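Local coordinates for unique short US2 glycoprotein (Human herpesvirus 5, PDB 1IM3) that binds newly made MHC class I heavy chains in the endoplasmic reticulum and redirects them to the cytosol for proteasomal destruction, hiding infected cells from cytotoxic T lymphocytes, at residues F3-I12 against I87-L95; G25-D33 against V52-W62. All coordinates share one frame; numbering follows the deposited sequence.

Interaction 1 (F3-I12 against I87-L95); sequences FQIEDNRCYI and IWLRCVPEL
Strand 3-12 and strand 87-91, edge strands of two different sheets, run in roughly the same direction at 43° to each other, their axes 7.0 Å apart at closest; the two chains converge, and past the end of strand 87-91 Tyr11 CA and Pro93 CA are 4.1 Å apart. Where the strands stand farther apart, apolar side chains bridge the gap. Phe3 and Ile87 point at each other across it, with ring atom CZ of Phe3 3.5 Å from CG2 of Ile87. Ile5 and Leu89 then meet tip to tip, both CD1 methyls touching. Asn8 has CG anti to its own N (chi1 168°), which carries the amide past Leu89 to the backbone beyond; its ND2 donates to Arg90 O at 3.3 Å, a bent bond that arrives from above the carbonyl plane. Next comes the covalent link, Cys10 SG to Cys91 SG, with a disulfide torsion of -108°. A water beside it donates to Val92 O and is held weakly by Cys10 N. Past the disulfide the backbones themselves touch: Glu94 N donates to Cys10 O at 3.2 Å, and Pro93 CA sends a CA-H...O contact to the same oxygen. Ile12 lies alongside the Pro93 ring, and Phe73 packs on both. Disulfides across the two sheets recur in immunoglobulin-like sandwiches; this one joins the first and last strands, at sheet edges, not the inner strands of the canonical domain.

Interaction 2 (G25-D33 against V52-W62); sequences GNMSRFVFD and VEFVPGESLKW
This is one end of the beta sandwich that forms the immunoglobulin-like lumenal domain of US2, the part of the protein present here, where the hairpin formed by strands 52-55 and 59-62 packs across the core against strand 30-33 of the facing sheet. Each hairpin strand axis lies 9.7 Å from that of 30-33 at closest, so side chains rather than backbone bonds fill the middle. The rings of Phe30 and Phe54 pass in opposite senses, their planes 38° apart; CD1 of Phe30 sits over one face of the Phe54 ring, 3.3 Å from CG, a tight approach. Leu60 comes in roughly perpendicular to Phe30 and lays CD2 over its face, 3.9 Å from the ring centroid, a CH-pi contact. Farther along, Val52 CG2 makes a similar contact with the face of Phe32. Phe32 in turn places CE1 over the indole of Trp62, 3.7 Å from CG. Phe30 also faces the other protein of the complex: a basic side chain of that chain makes a cation-pi contact with its ring. At the sandwich end the chain leaving strand 16-25 closes onto the hairpin turn, which holds a classic bulge, Glu58 and Ser59 both facing Val55. Gly25 N donates to Glu58 O at 2.8 Å, and Gly57, with positive phi (74°), gives its N-H to Met27 O. The Met27 chain, bent about its CB-CG and CG-SD bonds, curls its CE methyl inward to the edge of the Phe54 ring, where it also rests 3.8 Å from Leu60 CB.

The chain enters along 3-12, returns through strand 16-25 and, at 25-33, crosses from one sheet to the other. The hairpin 52-62 brings it back to the first sheet, closing interaction 2 as a short loop. Strand 59-68 continues from there, and strands 75-82 and 85-91 complete the second sheet before 87-95 meets 3-12. Interaction 1 therefore closes nearly the whole chain, with interaction 2 nested inside it. Both bridge the same two sheets, in regions whose centres lie about 16 Å apart. Trp62 joins them: its CH2 packs on Leu89 CD2 at 3.9 Å, and its CZ2 lies near Asn8.

Interaction 1 (F3-I12 against I87-L95)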
loop_
_atom_site.group_PDB
_atom_site.type_symbol
_atom_site.label_atom_id
_atom_site.label_comp_id
_atom_site.label_asym_id
_atom_site.label_seq_id
_atom_site.Cartn_x
_atom_site.Cartn_y
_atom_site.Cartn_z
ATOM N N PHE D 3 -13.987 -3.178 28.243
ATOM C CA PHE D 3 -12.658 -3.520 28.708
ATOM C C PHE D 3 -12.193 -2.466 29.683
ATOM O O PHE D 3 -12.592 -1.310 29.588
ATOM C CB PHE D 3 -11.675 -3.616 27.529
ATOM C CG PHE D 3 -11.399 -2.307 26.860
ATOM C CD1 PHE D 3 -10.572 -1.358 27.463
ATOM C CD2 PHE D 3 -12.002 -1.996 25.645
ATOM C CE1 PHE D 3 -10.355 -0.114 26.867
ATOM C CE2 PHE D 3 -11.790 -0.755 25.039
ATOM C CZ PHE D 3 -10.968 0.187 25.650
ATOM N N GLN D 4 -11.372 -2.863 30.642
ATOM C CA GLN D 4 -10.831 -1.889 31.568
ATOM C C GLN D 4 -9.378 -2.224 31.860
ATOM O O GLN D 4 -9.009 -3.386 32.014
ATOM C CB GLN D 4 -11.652 -1.829 32.862
ATOM C CG GLN D 4 -11.766 -3.139 33.608
ATOM C CD GLN D 4 -12.271 -2.970 35.049
ATOM O OE1 GLN D 4 -12.245 -3.922 35.845
ATOM N NE2 GLN D 4 -12.732 -1.754 35.389
ATOM N N ILE D 5 -8.561 -1.180 31.917
ATOM C CA ILE D 5 -7.141 -1.299 32.185
ATOM C C ILE D 5 -6.905 -1.496 33.669
ATOM O O ILE D 5 -7.264 -0.635 34.467
ATOM C CB ILE D 5 -6.423 -0.031 31.736
ATOM C CG1 ILE D 5 -6.666 0.173 30.244
ATOM C CG2 ILE D 5 -4.947 -0.114 32.066
ATOM C CD1 ILE D 5 -6.049 1.439 29.710
ATOM N N GLU D 6 -6.300 -2.619 34.039
ATOM C CA GLU D 6 -6.030 -2.884 35.440
ATOM C C GLU D 6 -4.681 -2.334 35.844
ATOM O O GLU D 6 -4.557 -1.635 36.837
ATOM C CB GLU D 6 -6.060 -4.386 35.740
ATOM C CG GLU D 6 -7.393 -5.057 35.516
ATOM C CD GLU D 6 -7.416 -6.472 36.072
ATOM O OE1 GLU D 6 -6.413 -7.200 35.916
ATOM O OE2 GLU D 6 -8.443 -6.855 36.662
ATOM N N ASP D 7 -3.663 -2.605 35.055
ATOM C CA ASP D 7 -2.352 -2.146 35.435
ATOM C C ASP D 7 -1.555 -1.831 34.195
ATOM O O ASP D 7 -1.940 -2.192 33.093
ATOM C CB ASP D 7 -1.671 -3.246 36.255
ATOM C CG ASP D 7 -0.377 -2.788 36.894
ATOM O OD1 ASP D 7 -0.398 -1.753 37.614
ATOM O OD2 ASP D 7 0.657 -3.475 36.678
ATOM N N ASN D 8 -0.412 -1.201 34.404
ATOM C CA ASN D 8 0.450 -0.786 33.323
ATOM C C ASN D 8 1.660 -0.071 33.892
ATOM O O ASN D 8 1.602 1.112 34.164
ATOM C CB ASN D 8 -0.308 0.176 32.423
ATOM C CG ASN D 8 0.593 0.882 31.440
ATOM O OD1 ASN D 8 1.528 0.293 30.912
ATOM N ND2 ASN D 8 0.311 2.153 31.176
ATOM N N ARG D 9 2.757 -0.778 34.083
ATOM C CA ARG D 9 3.953 -0.151 34.619
ATOM C C ARG D 9 5.110 -0.727 33.836
ATOM O O ARG D 9 4.926 -1.685 33.089
ATOM C CB ARG D 9 4.096 -0.454 36.113
ATOM C CG ARG D 9 3.077 0.266 36.988
ATOM C CD ARG D 9 3.266 -0.109 38.440
ATOM N NE ARG D 9 3.100 -1.549 38.619
ATOM C CZ ARG D 9 3.255 -2.189 39.773
ATOM N NH1 ARG D 9 3.589 -1.511 40.872
ATOM N NH2 ARG D 9 3.066 -3.509 39.832
ATOM N N CYS D 10 6.293 -0.154 34.003
ATOM C CA CYS D 10 7.475 -0.602 33.284
ATOM C C CYS D 10 8.691 0.005 33.981
ATOM O O CYS D 10 8.563 0.965 34.726
ATOM C CB CYS D 10 7.405 -0.099 31.835
ATOM S SG CYS D 10 7.137 1.709 31.799
ATOM N N TYR D 11 9.865 -0.559 33.744
ATOM C CA TYR D 11 11.085 -0.036 34.336
ATOM C C TYR D 11 12.229 -0.542 33.490
ATOM O O TYR D 11 12.105 -1.568 32.810
ATOM C CB TYR D 11 11.233 -0.483 35.805
ATOM C CG TYR D 11 11.514 -1.954 36.045
ATOM C CD1 TYR D 11 12.796 -2.493 35.833
ATOM C CD2 TYR D 11 10.507 -2.812 36.493
ATOM C CE1 TYR D 11 13.065 -3.851 36.058
ATOM C CE2 TYR D 11 10.767 -4.181 36.723
ATOM C CZ TYR D 11 12.044 -4.686 36.501
ATOM O OH TYR D 11 12.287 -6.024 36.708
ATOM N N ILE D 12 13.335 0.190 33.501
ATOM C CA ILE D 12 14.498 -0.216 32.733
ATOM C C ILE D 12 15.631 -0.598 33.659
ATOM O O ILE D 12 15.907 0.091 34.633
ATOM C CB ILE D 12 14.963 0.907 31.816
ATOM C CG1 ILE D 12 13.840 1.249 30.846
ATOM C CG2 ILE D 12 16.210 0.479 31.045
ATOM C CD1 ILE D 12 14.182 2.355 29.892
ATOM N N ILE D 87 -6.716 1.763 21.422
ATOM C CA ILE D 87 -6.462 2.568 22.608
ATOM C C ILE D 87 -4.961 2.636 22.777
ATOM O O ILE D 87 -4.264 1.655 22.503
ATOM C CB ILE D 87 -7.063 1.961 23.902
ATOM C CG1 ILE D 87 -6.419 0.621 24.210
ATOM C CG2 ILE D 87 -8.561 1.798 23.754
ATOM C CD1 ILE D 87 -6.879 0.041 25.509
ATOM N N TRP D 88 -4.471 3.796 23.193
ATOM C CA TRP D 88 -3.060 3.969 23.440
ATOM C C TRP D 88 -2.830 4.101 24.938
ATOM O O TRP D 88 -3.593 4.781 25.622
ATOM C CB TRP D 88 -2.544 5.231 22.755
ATOM C CG TRP D 88 -2.444 5.137 21.271
ATOM C CD1 TRP D 88 -3.465 5.242 20.368
ATOM C CD2 TRP D 88 -1.247 4.983 20.507
ATOM N NE1 TRP D 88 -2.974 5.173 19.088
ATOM C CE2 TRP D 88 -1.614 5.014 19.145
ATOM C CE3 TRP D 88 0.109 4.830 20.842
ATOM C CZ2 TRP D 88 -0.677 4.907 18.109
ATOM C CZ3 TRP D 88 1.044 4.728 19.810
ATOM C CH2 TRP D 88 0.640 4.766 18.458
ATOM N N LEU D 89 -1.796 3.437 25.441
ATOM C CA LEU D 89 -1.415 3.557 26.838
ATOM C C LEU D 89 -0.026 4.173 26.799
ATOM O O LEU D 89 0.676 4.056 25.810
ATOM C CB LEU D 89 -1.341 2.187 27.533
ATOM C CG LEU D 89 -2.637 1.543 28.021
ATOM C CD1 LEU D 89 -3.576 1.339 26.863
ATOM C CD2 LEU D 89 -2.328 0.214 28.670
ATOM N N ARG D 90 0.366 4.842 27.871
ATOM C CA ARG D 90 1.692 5.429 27.949
ATOM C C ARG D 90 2.279 4.971 29.290
ATOM O O ARG D 90 1.590 5.033 30.290
ATOM C CB ARG D 90 1.561 6.949 27.854
ATOM C CG ARG D 90 2.858 7.681 27.561
ATOM C CD ARG D 90 2.589 9.070 26.979
ATOM N NE ARG D 90 3.723 9.974 27.178
ATOM C CZ ARG D 90 4.045 10.541 28.343
ATOM N NH1 ARG D 90 3.322 10.312 29.436
ATOM N NH2 ARG D 90 5.102 11.345 28.415
ATOM N N CYS D 91 3.518 4.470 29.308
ATOM C CA CYS D 91 4.152 4.013 30.546
ATOM C C CYS D 91 5.527 4.675 30.692
ATOM O O CYS D 91 6.352 4.592 29.781
ATOM C CB CYS D 91 4.337 2.473 30.570
ATOM S SG CYS D 91 5.115 1.957 32.141
ATOM N N VAL D 92 5.757 5.329 31.831
ATOM C CA VAL D 92 7.036 5.971 32.114
ATOM C C VAL D 92 7.849 5.028 33.000
ATOM O O VAL D 92 7.391 4.620 34.067
ATOM C CB VAL D 92 6.846 7.296 32.871
ATOM C CG1 VAL D 92 8.182 7.990 33.045
ATOM C CG2 VAL D 92 5.876 8.185 32.115
ATOM N N PRO D 93 9.068 4.663 32.567
ATOM C CA PRO D 93 9.921 3.754 33.357
ATOM C C PRO D 93 10.127 4.311 34.779
ATOM O O PRO D 93 10.281 5.515 34.922
ATOM C CB PRO D 93 11.218 3.710 32.542
ATOM C CG PRO D 93 10.738 3.940 31.145
ATOM C CD PRO D 93 9.737 5.045 31.313
ATOM N N GLU D 94 10.169 3.466 35.804
ATOM C CA GLU D 94 10.289 3.925 37.169
ATOM C C GLU D 94 11.643 3.835 37.871
ATOM O O GLU D 94 12.555 4.627 37.734
ATOM C CB GLU D 94 9.351 3.105 38.041
ATOM C CG GLU D 94 7.890 3.112 37.690
ATOM C CD GLU D 94 7.037 2.683 38.831
ATOM O OE1 GLU D 94 6.836 3.507 39.724
ATOM O OE2 GLU D 94 6.515 1.551 38.820
ATOM N N LEU D 95 11.542 2.984 38.888
ATOM C CA LEU D 95 12.502 2.588 39.912
ATOM C C LEU D 95 12.642 1.060 39.929
ATOM O O LEU D 95 13.786 0.604 39.764
ATOM C CB LEU D 95 11.928 3.035 41.267
ATOM C CG LEU D 95 11.797 4.458 41.782
ATOM C CD1 LEU D 95 11.078 5.278 40.761
ATOM C CD2 LEU D 95 11.038 4.398 43.114
HETATM O O HOH W 1 5.756 2.978 35.324
#

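Interaction 2 (G25-D33 against V52-W62)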
loop_
_atom_site.group_PDB
_atom_site.type_symbol
_atom_site.label_atom_id
_atom_site.label_comp_id
_atom_site.label_asym_id
_atom_site.label_seq_id
_atom_site.Cartn_x
_atom_site.Cartn_y
_atom_site.Cartn_z
ATOM N N GLY D 25 -11.656 -7.813 29.880
ATOM C CA GLY D 25 -12.724 -7.409 28.979
ATOM C C GLY D 25 -13.164 -8.622 28.182
ATOM O O GLY D 25 -12.599 -9.713 28.340
ATOM N N ASN D 26 -14.158 -8.452 27.320
ATOM C CA ASN D 26 -14.631 -9.581 26.534
ATOM C C ASN D 26 -14.121 -9.598 25.089
ATOM O O ASN D 26 -14.806 -10.128 24.210
ATOM C CB ASN D 26 -16.171 -9.645 26.566
ATOM C CG ASN D 26 -16.831 -8.388 26.008
ATOM O OD1 ASN D 26 -16.156 -7.405 25.671
ATOM N ND2 ASN D 26 -18.165 -8.413 25.910
ATOM N N MET D 27 -12.926 -9.042 24.846
ATOM C CA MET D 27 -12.339 -9.021 23.499
ATOM C C MET D 27 -12.146 -10.446 23.002
ATOM O O MET D 27 -11.659 -11.305 23.742
ATOM C CB MET D 27 -10.952 -8.374 23.466
ATOM C CG MET D 27 -10.771 -7.109 24.251
ATOM S SD MET D 27 -10.394 -7.486 25.964
ATOM C CE MET D 27 -8.803 -8.143 25.828
ATOM N N SER D 28 -12.503 -10.698 21.747
ATOM C CA SER D 28 -12.331 -12.033 21.170
ATOM C C SER D 28 -10.985 -12.101 20.421
ATOM O O SER D 28 -10.448 -13.172 20.159
ATOM C CB SER D 28 -13.490 -12.359 20.211
ATOM O OG SER D 28 -13.670 -11.319 19.253
ATOM N N ARG D 29 -10.430 -10.952 20.084
ATOM C CA ARG D 29 -9.146 -10.930 19.382
ATOM C C ARG D 29 -8.404 -9.682 19.831
ATOM O O ARG D 29 -9.013 -8.778 20.414
ATOM C CB ARG D 29 -9.373 -10.900 17.866
ATOM C CG ARG D 29 -10.220 -9.721 17.411
ATOM C CD ARG D 29 -10.679 -9.847 15.954
ATOM N NE ARG D 29 -11.754 -8.882 15.704
ATOM C CZ ARG D 29 -11.573 -7.631 15.306
ATOM N NH1 ARG D 29 -10.345 -7.161 15.090
ATOM N NH2 ARG D 29 -12.630 -6.854 15.149
ATOM N N PHE D 30 -7.095 -9.639 19.566
ATOM C CA PHE D 30 -6.285 -8.488 19.958
ATOM C C PHE D 30 -5.022 -8.308 19.109
ATOM O O PHE D 30 -4.612 -9.200 18.371
ATOM C CB PHE D 30 -5.812 -8.646 21.400
ATOM C CG PHE D 30 -4.632 -9.585 21.531
ATOM C CD1 PHE D 30 -4.811 -10.969 21.422
ATOM C CD2 PHE D 30 -3.324 -9.081 21.627
ATOM C CE1 PHE D 30 -3.717 -11.848 21.398
ATOM C CE2 PHE D 30 -2.200 -9.940 21.603
ATOM C CZ PHE D 30 -2.394 -11.334 21.487
ATOM N N VAL D 31 -4.413 -7.133 19.252
ATOM C CA VAL D 31 -3.156 -6.802 18.606
ATOM C C VAL D 31 -2.367 -6.077 19.690
ATOM O O VAL D 31 -2.864 -5.131 20.295
ATOM C CB VAL D 31 -3.302 -5.845 17.409
ATOM C CG1 VAL D 31 -1.931 -5.600 16.799
ATOM C CG2 VAL D 31 -4.244 -6.443 16.359
ATOM N N PHE D 32 -1.154 -6.551 19.962
ATOM C CA PHE D 32 -0.287 -5.931 20.981
ATOM C C PHE D 32 0.762 -5.191 20.157
ATOM O O PHE D 32 1.593 -5.819 19.510
ATOM C CB PHE D 32 0.383 -7.007 21.838
ATOM C CG PHE D 32 1.170 -6.470 23.001
ATOM C CD1 PHE D 32 0.532 -5.927 24.112
ATOM C CD2 PHE D 32 2.563 -6.531 23.002
ATOM C CE1 PHE D 32 1.262 -5.462 25.206
ATOM C CE2 PHE D 32 3.299 -6.062 24.101
ATOM C CZ PHE D 32 2.633 -5.533 25.199
ATOM N N ASP D 33 0.732 -3.866 20.186
ATOM C CA ASP D 33 1.639 -3.081 19.346
ATOM C C ASP D 33 2.491 -2.086 20.159
ATOM O O ASP D 33 2.217 -0.896 20.178
ATOM C CB ASP D 33 0.764 -2.354 18.308
ATOM C CG ASP D 33 1.570 -1.623 17.241
ATOM O OD1 ASP D 33 2.818 -1.716 17.232
ATOM O OD2 ASP D 33 0.943 -0.948 16.401
ATOM N N VAL D 52 3.295 -12.250 26.428
ATOM C CA VAL D 52 1.934 -11.805 26.196
ATOM C C VAL D 52 0.972 -12.985 26.406
ATOM O O VAL D 52 1.193 -14.069 25.864
ATOM C CB VAL D 52 1.765 -11.275 24.771
ATOM C CG1 VAL D 52 0.322 -10.842 24.545
ATOM C CG2 VAL D 52 2.715 -10.091 24.543
ATOM N N GLU D 53 -0.074 -12.782 27.206
ATOM C CA GLU D 53 -1.059 -13.832 27.431
ATOM C C GLU D 53 -2.444 -13.315 27.176
ATOM O O GLU D 53 -2.877 -12.355 27.809
ATOM C CB GLU D 53 -0.959 -14.357 28.861
ATOM C CG GLU D 53 0.387 -14.986 29.155
ATOM C CD GLU D 53 0.457 -15.613 30.530
ATOM O OE1 GLU D 53 0.221 -14.895 31.532
ATOM O OE2 GLU D 53 0.749 -16.828 30.608
ATOM N N PHE D 54 -3.130 -13.952 26.238
ATOM C CA PHE D 54 -4.483 -13.571 25.875
ATOM C C PHE D 54 -5.426 -14.710 26.198
ATOM O O PHE D 54 -5.125 -15.859 25.862
ATOM C CB PHE D 54 -4.550 -13.279 24.372
ATOM C CG PHE D 54 -5.919 -12.884 23.887
ATOM C CD1 PHE D 54 -6.527 -11.720 24.348
ATOM C CD2 PHE D 54 -6.582 -13.653 22.932
ATOM C CE1 PHE D 54 -7.769 -11.323 23.868
ATOM C CE2 PHE D 54 -7.822 -13.267 22.447
ATOM C CZ PHE D 54 -8.418 -12.104 22.912
ATOM N N VAL D 55 -6.540 -14.390 26.859
ATOM C CA VAL D 55 -7.582 -15.368 27.172
ATOM C C VAL D 55 -8.815 -14.799 26.497
ATOM O O VAL D 55 -9.420 -13.848 27.004
ATOM C CB VAL D 55 -7.842 -15.485 28.687
ATOM C CG1 VAL D 55 -8.914 -16.549 28.958
ATOM C CG2 VAL D 55 -6.561 -15.869 29.394
ATOM N N PRO D 56 -9.192 -15.357 25.330
ATOM C CA PRO D 56 -10.365 -14.883 24.588
ATOM C C PRO D 56 -11.537 -14.665 25.518
ATOM O O PRO D 56 -11.807 -15.500 26.375
ATOM C CB PRO D 56 -10.631 -16.008 23.594
ATOM C CG PRO D 56 -9.288 -16.583 23.348
ATOM C CD PRO D 56 -8.621 -16.566 24.705
ATOM N N GLY D 57 -12.215 -13.539 25.346
ATOM C CA GLY D 57 -13.367 -13.215 26.167
ATOM C C GLY D 57 -13.090 -12.790 27.603
ATOM O O GLY D 57 -14.009 -12.373 28.299
ATOM N N GLU D 58 -11.837 -12.869 28.046
ATOM C CA GLU D 58 -11.502 -12.504 29.421
ATOM C C GLU D 58 -10.433 -11.449 29.643
ATOM O O GLU D 58 -10.678 -10.452 30.303
ATOM C CB GLU D 58 -11.066 -13.735 30.206
ATOM C CG GLU D 58 -12.184 -14.622 30.697
ATOM C CD GLU D 58 -11.647 -15.874 31.382
ATOM O OE1 GLU D 58 -10.710 -15.754 32.209
ATOM O OE2 GLU D 58 -12.158 -16.981 31.107
ATOM N N SER D 59 -9.240 -11.678 29.104
ATOM C CA SER D 59 -8.166 -10.752 29.346
ATOM C C SER D 59 -6.957 -10.784 28.426
ATOM O O SER D 59 -6.711 -11.735 27.680
ATOM C CB SER D 59 -7.645 -10.981 30.748
ATOM O OG SER D 59 -7.049 -12.269 30.816
ATOM N N LEU D 60 -6.173 -9.722 28.548
ATOM C CA LEU D 60 -4.936 -9.578 27.791
ATOM C C LEU D 60 -3.919 -9.088 28.816
ATOM O O LEU D 60 -4.103 -8.044 29.465
ATOM C CB LEU D 60 -5.123 -8.569 26.651
ATOM C CG LEU D 60 -4.044 -8.321 25.586
ATOM C CD1 LEU D 60 -3.176 -7.222 26.050
ATOM C CD2 LEU D 60 -3.226 -9.585 25.281
ATOM N N LYS D 61 -2.863 -9.860 28.997
ATOM C CA LYS D 61 -1.832 -9.487 29.949
ATOM C C LYS D 61 -0.447 -9.570 29.326
ATOM O O LYS D 61 -0.171 -10.417 28.457
ATOM C CB LYS D 61 -1.888 -10.406 31.166
ATOM C CG LYS D 61 -3.170 -10.283 31.967
ATOM C CD LYS D 61 -3.230 -11.347 33.043
ATOM C CE LYS D 61 -4.415 -11.135 33.976
ATOM N NZ LYS D 61 -4.383 -12.114 35.098
ATOM N N TRP D 62 0.436 -8.688 29.772
ATOM C CA TRP D 62 1.783 -8.710 29.259
ATOM C C TRP D 62 2.774 -8.679 30.401
ATOM O O TRP D 62 2.489 -8.151 31.473
ATOM C CB TRP D 62 2.011 -7.556 28.281
ATOM C CG TRP D 62 1.800 -6.195 28.815
ATOM C CD1 TRP D 62 2.764 -5.338 29.247
ATOM C CD2 TRP D 62 0.559 -5.458 28.874
ATOM N NE1 TRP D 62 2.211 -4.116 29.560
ATOM C CE2 TRP D 62 0.865 -4.162 29.340
ATOM C CE3 TRP D 62 -0.768 -5.767 28.567
ATOM C CZ2 TRP D 62 -0.116 -3.167 29.506
ATOM C CZ3 TRP D 62 -1.744 -4.783 28.727
ATOM C CH2 TRP D 62 -1.413 -3.494 29.190
#